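Local coordinates for protein aspartate aminotransferase (Rhodobacter sphaeroides, PDB 3NRA) that probably catalyses pyridoxal-phosphate-dependent transfer of an amino group from L-aspartate to 2-oxoglutarate, giving oxaloacetate and L-glutamate, as a two-chain assembly, at residues Gly57-Phe62 and Ser258-Gly263; Ala73-Arg78 and Tyr289-Leu294; Ala138-Val143 and Gly148-Val153. One frame throughout, in Å; residues are numbered along the deposited sequence.

Interaction 1: residues Gly57-Phe62 and Ser258-Gly263; sequences GAFDLF and SGYRLG
The phenol oxygen of Y260 comes up against F59, with Y260 OH 3.4 Å from F59 CA. It meets the phenylalanine ring at its edge, near the ring plane, Y260 OH lying 3.7 Å from F59 CD1. The Y260 side chain crosses that of F59 at about a right angle and reaches the first turn of helix 58-68, where G57 is the N-cap. Its ring also runs past A58, whose CB is 4.4 Å from Y260 CE2. On F62, CG stands anti to the backbone N (chi1 -175°), which sets the ring alongside that of the tyrosine; F62 CD2 comes to 3.6 Å from Y260 CE1, with the ring planes inclined at 42° and the centroids 5.6 Å apart. In the second subunit, F62 stacks on F62 of this chain and Y289 meets Y260 edge-to-face, so the contact belongs to an aromatic cluster at the dimer interface. One residue beyond Y260, R261 NH1 bonds the phosphate oxygen OP3 of the pyridoxal-phosphate lysine at position 253. A weak bond of 3.2 Å links R261 NH2 to S258 OG. Between residues 57-62 and 258-263 the contact is van der Waals in kind, ring against ring and phenol oxygen against carbon, so the fit of the rings probably does much to place Y260 against the helix, with S290 and the second subunit also holding it.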
loop_
_atom_site.group_PDB
_atom_site.type_symbol
_atom_site.label_atom_id
_atom_site.label_comp_id
_atom_site.label_asym_id
_atom_site.label_seq_id
_atom_site.Cartn_x
_atom_site.Cartn_y
_atom_site.Cartn_z
ATOM N N GLY B 57 -0.772 -22.578 -10.878
ATOM C CA GLY B 57 -1.839 -21.886 -11.579
ATOM C C GLY B 57 -1.900 -20.383 -11.368
ATOM O O GLY B 57 -2.496 -19.691 -12.174
ATOM N N ALA B 58 -1.340 -19.879 -10.266
ATOM C CA ALA B 58 -1.425 -18.443 -9.954
ATOM C C ALA B 58 -0.831 -17.579 -11.069
ATOM O O ALA B 58 -1.454 -16.638 -11.515
ATOM C CB ALA B 58 -0.738 -18.147 -8.643
ATOM N N PHE B 59 0.372 -17.920 -11.529
ATOM C CA PHE B 59 0.996 -17.148 -12.585
ATOM C C PHE B 59 0.188 -17.203 -13.909
ATOM O O PHE B 59 0.093 -16.187 -14.637
ATOM C CB PHE B 59 2.430 -17.595 -12.834
ATOM C CG PHE B 59 3.090 -16.835 -13.912
ATOM C CD1 PHE B 59 3.465 -15.528 -13.710
ATOM C CD2 PHE B 59 3.237 -17.379 -15.180
ATOM C CE1 PHE B 59 4.051 -14.801 -14.741
ATOM C CE2 PHE B 59 3.817 -16.655 -16.202
ATOM C CZ PHE B 59 4.213 -15.378 -15.989
ATOM N N ASP B 60 -0.410 -18.352 -14.209
ATOM C CA ASP B 60 -1.317 -18.427 -15.339
ATOM C C ASP B 60 -2.531 -17.473 -15.192
ATOM O O ASP B 60 -2.926 -16.824 -16.160
ATOM C CB ASP B 60 -1.796 -19.855 -15.565
ATOM C CG ASP B 60 -0.686 -20.773 -16.114
ATOM O OD1 ASP B 60 0.368 -20.260 -16.567
ATOM O OD2 ASP B 60 -0.887 -22.003 -16.086
ATOM N N LEU B 61 -3.078 -17.375 -13.987
ATOM C CA LEU B 61 -4.188 -16.451 -13.724
ATOM C C LEU B 61 -3.750 -15.010 -13.889
ATOM O O LEU B 61 -4.474 -14.204 -14.496
ATOM C CB LEU B 61 -4.774 -16.668 -12.318
ATOM C CG LEU B 61 -5.538 -17.982 -12.122
ATOM C CD1 LEU B 61 -5.846 -18.239 -10.581
ATOM C CD2 LEU B 61 -6.833 -17.988 -12.972
ATOM N N PHE B 62 -2.537 -14.703 -13.401
ATOM C CA PHE B 62 -1.952 -13.366 -13.509
ATOM C C PHE B 62 -1.775 -13.010 -14.993
ATOM O O PHE B 62 -2.133 -11.904 -15.445
ATOM C CB PHE B 62 -0.589 -13.304 -12.766
ATOM C CG PHE B 62 0.018 -11.924 -12.743
ATOM C CD1 PHE B 62 0.775 -11.459 -13.835
ATOM C CD2 PHE B 62 -0.237 -11.066 -11.701
ATOM C CE1 PHE B 62 1.258 -10.181 -13.871
ATOM C CE2 PHE B 62 0.284 -9.782 -11.693
ATOM C CZ PHE B 62 1.030 -9.333 -12.796
ATOM N N SER B 258 3.087 -14.163 -1.430
ATOM C CA SER B 258 3.520 -12.861 -0.881
ATOM C C SER B 258 3.962 -11.896 -1.980
ATOM O O SER B 258 3.586 -10.762 -1.956
ATOM C CB SER B 258 4.653 -13.029 0.148
ATOM O OG SER B 258 5.050 -11.756 0.680
ATOM N N GLY B 259 4.655 -12.400 -2.998
ATOM C CA GLY B 259 5.205 -11.548 -4.083
ATOM C C GLY B 259 4.164 -10.793 -4.909
ATOM O O GLY B 259 4.487 -9.804 -5.559
ATOM N N TYR B 260 2.909 -11.278 -4.881
ATOM C CA TYR B 260 1.785 -10.595 -5.543
ATOM C C TYR B 260 1.158 -9.490 -4.679
ATOM O O TYR B 260 0.508 -8.625 -5.202
ATOM C CB TYR B 260 0.734 -11.614 -5.967
ATOM C CG TYR B 260 1.211 -12.572 -7.081
ATOM C CD1 TYR B 260 1.211 -12.180 -8.404
ATOM C CD2 TYR B 260 1.575 -13.870 -6.793
ATOM C CE1 TYR B 260 1.641 -13.065 -9.433
ATOM C CE2 TYR B 260 1.988 -14.765 -7.814
ATOM C CZ TYR B 260 2.013 -14.344 -9.123
ATOM O OH TYR B 260 2.415 -15.214 -10.133
ATOM N N ARG B 261 1.374 -9.544 -3.357
ATOM C CA ARG B 261 0.924 -8.510 -2.400
ATOM C C ARG B 261 -0.647 -8.383 -2.309
ATOM O O ARG B 261 -1.231 -7.370 -2.727
ATOM C CB ARG B 261 1.586 -7.161 -2.702
ATOM C CG ARG B 261 1.555 -6.129 -1.486
ATOM C CD ARG B 261 2.905 -6.071 -0.776
ATOM N NE ARG B 261 3.296 -7.370 -0.264
ATOM C CZ ARG B 261 2.939 -7.885 0.907
ATOM N NH1 ARG B 261 2.268 -7.178 1.805
ATOM N NH2 ARG B 261 3.292 -9.121 1.188
ATOM N N LEU B 262 -1.288 -9.408 -1.718
ATOM C CA LEU B 262 -2.737 -9.495 -1.647
ATOM C C LEU B 262 -3.192 -9.877 -0.270
ATOM O O LEU B 262 -2.579 -10.712 0.382
ATOM C CB LEU B 262 -3.277 -10.522 -2.668
ATOM C CG LEU B 262 -2.957 -10.180 -4.111
ATOM C CD1 LEU B 262 -3.030 -11.423 -4.954
ATOM C CD2 LEU B 262 -3.907 -9.072 -4.620
ATOM N N GLY B 263 -4.249 -9.210 0.200
ATOM C CA GLY B 263 -4.919 -9.586 1.414
ATOM C C GLY B 263 -6.356 -9.251 1.281
ATOM O O GLY B 263 -6.760 -8.586 0.319
#

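Interaction 2: residues Ala73-Arg78 and Tyr289-Leu294; sequences AYTEYR and YSQAVL
The ring of Y289 meets the methyl group of A73 obliquely: A73 CB is 3.7 Å from Y289 CE1 and equally near the phenol oxygen. In the second subunit, V49 packs against A73 and P54 against Y289. In this pyridoxal-phosphate-dependent aminotransferase fold, the contact joins the end of helix 70-73 and the loop after it to the short helix 288-291, at the dimer interface. The second flat group is the amide of Q291. With CG anti to the carbonyl carbon (chi1 -75°) and the chain extended beyond it, Q291 reaches away from its helix to meet T75 from the opposite direction. Its NE2 donates to T75 OG1 at 3.1 Å, fairly straight at 157°, with the oxygen tilted somewhat out of the amide plane. T75 CG2 lies beside the same nitrogen, 3.5 Å from Q291 NE2. The amide has further partners in the chain: OE1 accepts from the backbone N of D80, and NE2 also donates to the carbonyl of A286, which together fix its rotation. A valine in place of T75 would probably cost Q291 NE2 this acceptor and leave the E76 carbonyl without its hydroxyl donor. That donor is T75 OG1, 2.7 Å from E76 O and above the plane of the carbonyl.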
loop_
_atom_site.group_PDB
_atom_site.type_symbol
_atom_site.label_atom_id
_atom_site.label_comp_id
_atom_site.label_asym_id
_atom_site.label_seq_id
_atom_site.Cartn_x
_atom_site.Cartn_y
_atom_site.Cartn_z
ATOM N N ALA B 73 -6.485 -4.176 -15.066
ATOM C CA ALA B 73 -5.516 -3.198 -14.587
ATOM C C ALA B 73 -6.168 -2.190 -13.673
ATOM O O ALA B 73 -5.533 -1.735 -12.713
ATOM C CB ALA B 73 -4.863 -2.471 -15.769
ATOM N N TYR B 74 -7.430 -1.817 -13.993
ATOM C CA TYR B 74 -8.212 -0.896 -13.168
ATOM C C TYR B 74 -9.429 -1.603 -12.525
ATOM O O TYR B 74 -10.160 -2.360 -13.190
ATOM C CB TYR B 74 -8.667 0.313 -14.004
ATOM C CG TYR B 74 -7.530 1.256 -14.358
ATOM C CD1 TYR B 74 -6.722 1.026 -15.473
ATOM C CD2 TYR B 74 -7.264 2.368 -13.580
ATOM C CE1 TYR B 74 -5.656 1.901 -15.789
ATOM C CE2 TYR B 74 -6.245 3.228 -13.878
ATOM C CZ TYR B 74 -5.447 3.007 -14.994
ATOM O OH TYR B 74 -4.427 3.884 -15.255
ATOM N N THR B 75 -9.598 -1.403 -11.228
ATOM C CA THR B 75 -10.706 -2.008 -10.453
ATOM C C THR B 75 -11.233 -0.951 -9.525
ATOM O O THR B 75 -10.571 0.092 -9.321
ATOM C CB THR B 75 -10.224 -3.180 -9.541
ATOM O OG1 THR B 75 -9.514 -2.647 -8.401
ATOM C CG2 THR B 75 -9.328 -4.179 -10.306
ATOM N N GLU B 76 -12.396 -1.224 -8.925
ATOM C CA GLU B 76 -12.916 -0.421 -7.835
ATOM C C GLU B 76 -11.873 -0.387 -6.748
ATOM O O GLU B 76 -11.104 -1.332 -6.619
ATOM C CB GLU B 76 -14.232 -1.037 -7.309
ATOM C CG GLU B 76 -15.449 -0.748 -8.224
ATOM C CD GLU B 76 -16.753 -1.418 -7.772
ATOM O OE1 GLU B 76 -16.927 -1.680 -6.549
ATOM O OE2 GLU B 76 -17.643 -1.637 -8.655
ATOM N N TYR B 77 -11.827 0.686 -5.971
ATOM C CA TYR B 77 -10.814 0.809 -4.883
ATOM C C TYR B 77 -10.878 -0.349 -3.889
ATOM O O TYR B 77 -9.849 -0.846 -3.460
ATOM C CB TYR B 77 -10.949 2.140 -4.108
ATOM C CG TYR B 77 -10.848 3.399 -4.942
ATOM C CD1 TYR B 77 -9.796 3.601 -5.816
ATOM C CD2 TYR B 77 -11.813 4.412 -4.831
ATOM C CE1 TYR B 77 -9.697 4.763 -6.573
ATOM C CE2 TYR B 77 -11.733 5.575 -5.598
ATOM C CZ TYR B 77 -10.672 5.748 -6.455
ATOM O OH TYR B 77 -10.588 6.894 -7.227
ATOM N N ARG B 78 -12.082 -0.798 -3.561
ATOM C CA ARG B 78 -12.260 -1.977 -2.658
ATOM C C ARG B 78 -11.926 -3.354 -3.284
ATOM O O ARG B 78 -11.911 -4.364 -2.581
ATOM C CB ARG B 78 -13.673 -2.001 -2.082
ATOM C CG ARG B 78 -14.763 -2.330 -3.050
ATOM C CD ARG B 78 -16.143 -2.106 -2.431
ATOM N NE ARG B 78 -16.440 -0.692 -2.209
ATOM C CZ ARG B 78 -17.649 -0.205 -1.903
ATOM N NH1 ARG B 78 -18.716 -1.017 -1.757
ATOM N NH2 ARG B 78 -17.802 1.115 -1.748
ATOM N N TYR B 289 -3.517 -6.230 -11.597
ATOM C CA TYR B 289 -3.130 -7.498 -12.187
ATOM C C TYR B 289 -2.981 -8.577 -11.130
ATOM O O TYR B 289 -3.411 -9.722 -11.341
ATOM C CB TYR B 289 -1.836 -7.373 -12.991
ATOM C CG TYR B 289 -1.926 -6.472 -14.236
ATOM C CD1 TYR B 289 -3.006 -6.530 -15.094
ATOM C CD2 TYR B 289 -0.894 -5.608 -14.563
ATOM C CE1 TYR B 289 -3.076 -5.719 -16.202
ATOM C CE2 TYR B 289 -0.948 -4.809 -15.697
ATOM C CZ TYR B 289 -2.037 -4.850 -16.490
ATOM O OH TYR B 289 -2.105 -4.054 -17.595
ATOM N N SER B 290 -2.407 -8.212 -9.975
ATOM C CA SER B 290 -2.245 -9.160 -8.851
ATOM C C SER B 290 -3.563 -9.764 -8.452
ATOM O O SER B 290 -3.625 -10.942 -8.121
ATOM C CB SER B 290 -1.605 -8.484 -7.625
ATOM O OG SER B 290 -0.224 -8.300 -7.808
ATOM N N GLN B 291 -4.628 -8.961 -8.483
ATOM C CA GLN B 291 -5.932 -9.401 -7.971
ATOM C C GLN B 291 -6.396 -10.700 -8.627
ATOM O O GLN B 291 -6.892 -11.587 -7.950
ATOM C CB GLN B 291 -6.973 -8.308 -8.136
ATOM C CG GLN B 291 -6.828 -7.161 -7.125
ATOM C CD GLN B 291 -7.937 -6.160 -7.244
ATOM O OE1 GLN B 291 -9.103 -6.534 -7.294
ATOM N NE2 GLN B 291 -7.586 -4.858 -7.312
ATOM N N ALA B 292 -6.112 -10.834 -9.932
ATOM C CA ALA B 292 -6.470 -11.988 -10.715
ATOM C C ALA B 292 -6.039 -13.323 -10.116
ATOM O O ALA B 292 -6.710 -14.312 -10.363
ATOM C CB ALA B 292 -5.888 -11.860 -12.211
ATOM N N VAL B 293 -4.914 -13.376 -9.362
ATOM C CA VAL B 293 -4.469 -14.668 -8.799
ATOM C C VAL B 293 -5.442 -15.197 -7.732
ATOM O O VAL B 293 -5.502 -16.413 -7.498
ATOM C CB VAL B 293 -3.030 -14.637 -8.206
ATOM C CG1 VAL B 293 -2.020 -14.087 -9.244
ATOM C CG2 VAL B 293 -2.995 -13.846 -6.895
ATOM N N LEU B 294 -6.225 -14.297 -7.132
ATOM C CA LEU B 294 -7.220 -14.671 -6.131
ATOM C C LEU B 294 -8.374 -15.471 -6.688
ATOM O O LEU B 294 -9.096 -16.097 -5.920
ATOM C CB LEU B 294 -7.783 -13.417 -5.420
ATOM C CG LEU B 294 -6.760 -12.601 -4.616
ATOM C CD1 LEU B 294 -7.371 -11.298 -4.138
ATOM C CD2 LEU B 294 -6.239 -13.428 -3.433
#

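Interaction 3: residues Ala138-Val143 and Gly148-Val153; sequences ANRKLV and GEMVPV
Helix 137-145 and strand 149-154 are the last two elements of a beta-alpha-beta unit that starts with strand 128-133, and this contact lies where the helix turns back into the sheet. The axes of helix 138-143 and strand 149-153 approach to 8.5 Å, and their directions make an angle of 143°, so the strand runs roughly back along the helix. At the turn, the backbone closes with G148 N donating to V143 O at 2.9 Å, five residues back in sequence. V143 CG1, anti to the backbone N, lies over the start of the strand, 3.8 Å from G148 C and 3.9 Å from M150 N. G148, with no side chain, lets V143 CG1 sit close to the backbone; a CB there would be tight against it. Farther out, R140 and M150, the latter present as selenomethionine, cross at about a right angle. R140 extends from CG to NE, and SE of M150 rests 3.8 Å from R140 CG. The M150 chain bends at its last torsion (chi3 81°), laying the terminal methyl over one face of the guanidinium, toward its rim; M150 CE is 3.2 Å from R140 NE, a close touch. R140 NE also makes a long, weak ion pair with E144 on the same helix. V143 also packs on V129, and the backbones of E149 and V151 bond to strand 128-133. The arrangement is typical of a beta-alpha-beta crossover between neighbouring parallel strands, here ending on the outermost strand of the central sheet within the chain.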
loop_
_atom_site.group_PDB
_atom_site.type_symbol
_atom_site.label_atom_id
_atom_site.label_comp_id
_atom_site.label_asym_id
_atom_site.label_seq_id
_atom_site.Cartn_x
_atom_site.Cartn_y
_atom_site.Cartn_z
ATOM N N ALA B 138 3.836 -5.387 13.873
ATOM C CA ALA B 138 3.155 -4.143 13.456
ATOM C C ALA B 138 2.083 -3.642 14.463
ATOM O O ALA B 138 1.720 -2.491 14.429
ATOM C CB ALA B 138 2.537 -4.309 12.041
ATOM N N ASN B 139 1.600 -4.517 15.341
ATOM C CA ASN B 139 0.394 -4.229 16.140
ATOM C C ASN B 139 0.578 -3.035 17.088
ATOM O O ASN B 139 -0.157 -2.058 17.002
ATOM C CB ASN B 139 -0.067 -5.492 16.916
ATOM C CG ASN B 139 -0.622 -6.586 15.989
ATOM O OD1 ASN B 139 -0.562 -6.458 14.783
ATOM N ND2 ASN B 139 -1.183 -7.665 16.576
ATOM N N ARG B 140 1.599 -3.101 17.937
ATOM C CA ARG B 140 1.973 -1.970 18.793
ATOM C C ARG B 140 2.266 -0.696 17.987
ATOM O O ARG B 140 1.805 0.415 18.353
ATOM C CB ARG B 140 3.198 -2.318 19.641
ATOM C CG ARG B 140 3.545 -1.224 20.675
ATOM C CD ARG B 140 4.718 -1.573 21.550
ATOM N NE ARG B 140 4.781 -0.638 22.676
ATOM C CZ ARG B 140 5.698 -0.647 23.650
ATOM N NH1 ARG B 140 6.691 -1.540 23.662
ATOM N NH2 ARG B 140 5.610 0.251 24.636
ATOM N N LYS B 141 3.056 -0.850 16.912
ATOM C CA LYS B 141 3.512 0.305 16.134
ATOM C C LYS B 141 2.340 1.014 15.459
ATOM O O LYS B 141 2.355 2.225 15.300
ATOM C CB LYS B 141 4.545 -0.120 15.066
ATOM C CG LYS B 141 5.870 -0.560 15.611
ATOM C CD LYS B 141 6.825 -0.951 14.483
ATOM C CE LYS B 141 8.242 -1.242 15.012
ATOM N N LEU B 142 1.354 0.238 15.010
ATOM C CA LEU B 142 0.159 0.800 14.427
ATOM C C LEU B 142 -0.662 1.597 15.428
ATOM O O LEU B 142 -1.049 2.752 15.145
ATOM C CB LEU B 142 -0.691 -0.290 13.818
ATOM C CG LEU B 142 -0.198 -0.758 12.457
ATOM C CD1 LEU B 142 -0.913 -2.016 12.080
ATOM C CD2 LEU B 142 -0.414 0.338 11.404
ATOM N N VAL B 143 -0.905 1.013 16.602
ATOM C CA VAL B 143 -1.640 1.710 17.666
ATOM C C VAL B 143 -0.963 3.024 18.014
ATOM O O VAL B 143 -1.602 4.061 18.082
ATOM C CB VAL B 143 -1.804 0.825 18.948
ATOM C CG1 VAL B 143 -2.341 1.633 20.059
ATOM C CG2 VAL B 143 -2.770 -0.397 18.644
ATOM N N GLY B 148 -3.003 6.134 19.638
ATOM C CA GLY B 148 -3.744 5.361 20.623
ATOM C C GLY B 148 -2.841 4.951 21.764
ATOM O O GLY B 148 -1.616 5.027 21.652
ATOM N N GLU B 149 -3.452 4.498 22.852
ATOM C CA GLU B 149 -2.735 4.010 24.025
ATOM C C GLU B 149 -2.888 2.484 24.088
ATOM O O GLU B 149 -3.999 1.972 24.292
ATOM C CB GLU B 149 -3.332 4.634 25.265
ATOM C CG GLU B 149 -2.612 4.292 26.575
ATOM C CD GLU B 149 -3.423 4.711 27.837
ATOM O OE1 GLU B 149 -4.300 5.618 27.739
ATOM O OE2 GLU B 149 -3.195 4.102 28.901
HETATM N N MSE B 150 -1.791 1.759 23.909
HETATM C CA MSE B 150 -1.823 0.295 24.071
HETATM C C MSE B 150 -2.075 -0.060 25.522
HETATM O O MSE B 150 -1.408 0.472 26.420
HETATM C CB MSE B 150 -0.509 -0.361 23.629
HETATM C CG MSE B 150 -0.337 -1.841 24.151
HETATM SE SE MSE B 150 1.163 -2.702 23.310
HETATM C CE MSE B 150 2.516 -1.914 24.456
ATOM N N VAL B 151 -3.008 -0.992 25.735
ATOM C CA VAL B 151 -3.182 -1.682 27.015
ATOM C C VAL B 151 -2.811 -3.141 26.760
ATOM O O VAL B 151 -3.470 -3.815 25.971
ATOM C CB VAL B 151 -4.635 -1.575 27.522
ATOM C CG1 VAL B 151 -4.798 -2.251 28.953
ATOM C CG2 VAL B 151 -5.084 -0.094 27.562
ATOM N N PRO B 152 -1.650 -3.586 27.283
ATOM C CA PRO B 152 -1.205 -4.928 26.972
ATOM C C PRO B 152 -2.038 -6.010 27.688
ATOM O O PRO B 152 -2.581 -5.769 28.740
ATOM C CB PRO B 152 0.237 -4.949 27.474
ATOM C CG PRO B 152 0.298 -3.925 28.518
ATOM C CD PRO B 152 -0.658 -2.849 28.097
ATOM N N VAL B 153 -2.188 -7.145 27.022
ATOM C CA VAL B 153 -2.810 -8.326 27.557
ATOM C C VAL B 153 -1.787 -9.444 27.414
ATOM O O VAL B 153 -1.349 -9.748 26.300
ATOM C CB VAL B 153 -4.049 -8.691 26.752
ATOM C CG1 VAL B 153 -4.739 -9.959 27.345
ATOM C CG2 VAL B 153 -5.039 -7.486 26.696
#

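Overall arrangement
From the N terminus, the chain first lays down 57-62 and then 73-78, whose partners come some two hundred residues later. In between, interaction 3 closes its own short loop, joining a helix to the next strand at one border of the seven-stranded sheet. Residues 258-263 then close interaction 1, and 289-294 close interaction 2. Interactions 1 and 2 therefore cross, and interaction 3 is nested inside both loops. The crossing pair have centres about 11 Å apart and touch, Y260 O lying 2.7 Å from S290 OG; together they tie helices 58-68 and 70-73 to the region after the cofactor lysine. The centre of interaction 3 is about 31 Å from the centres of the other two.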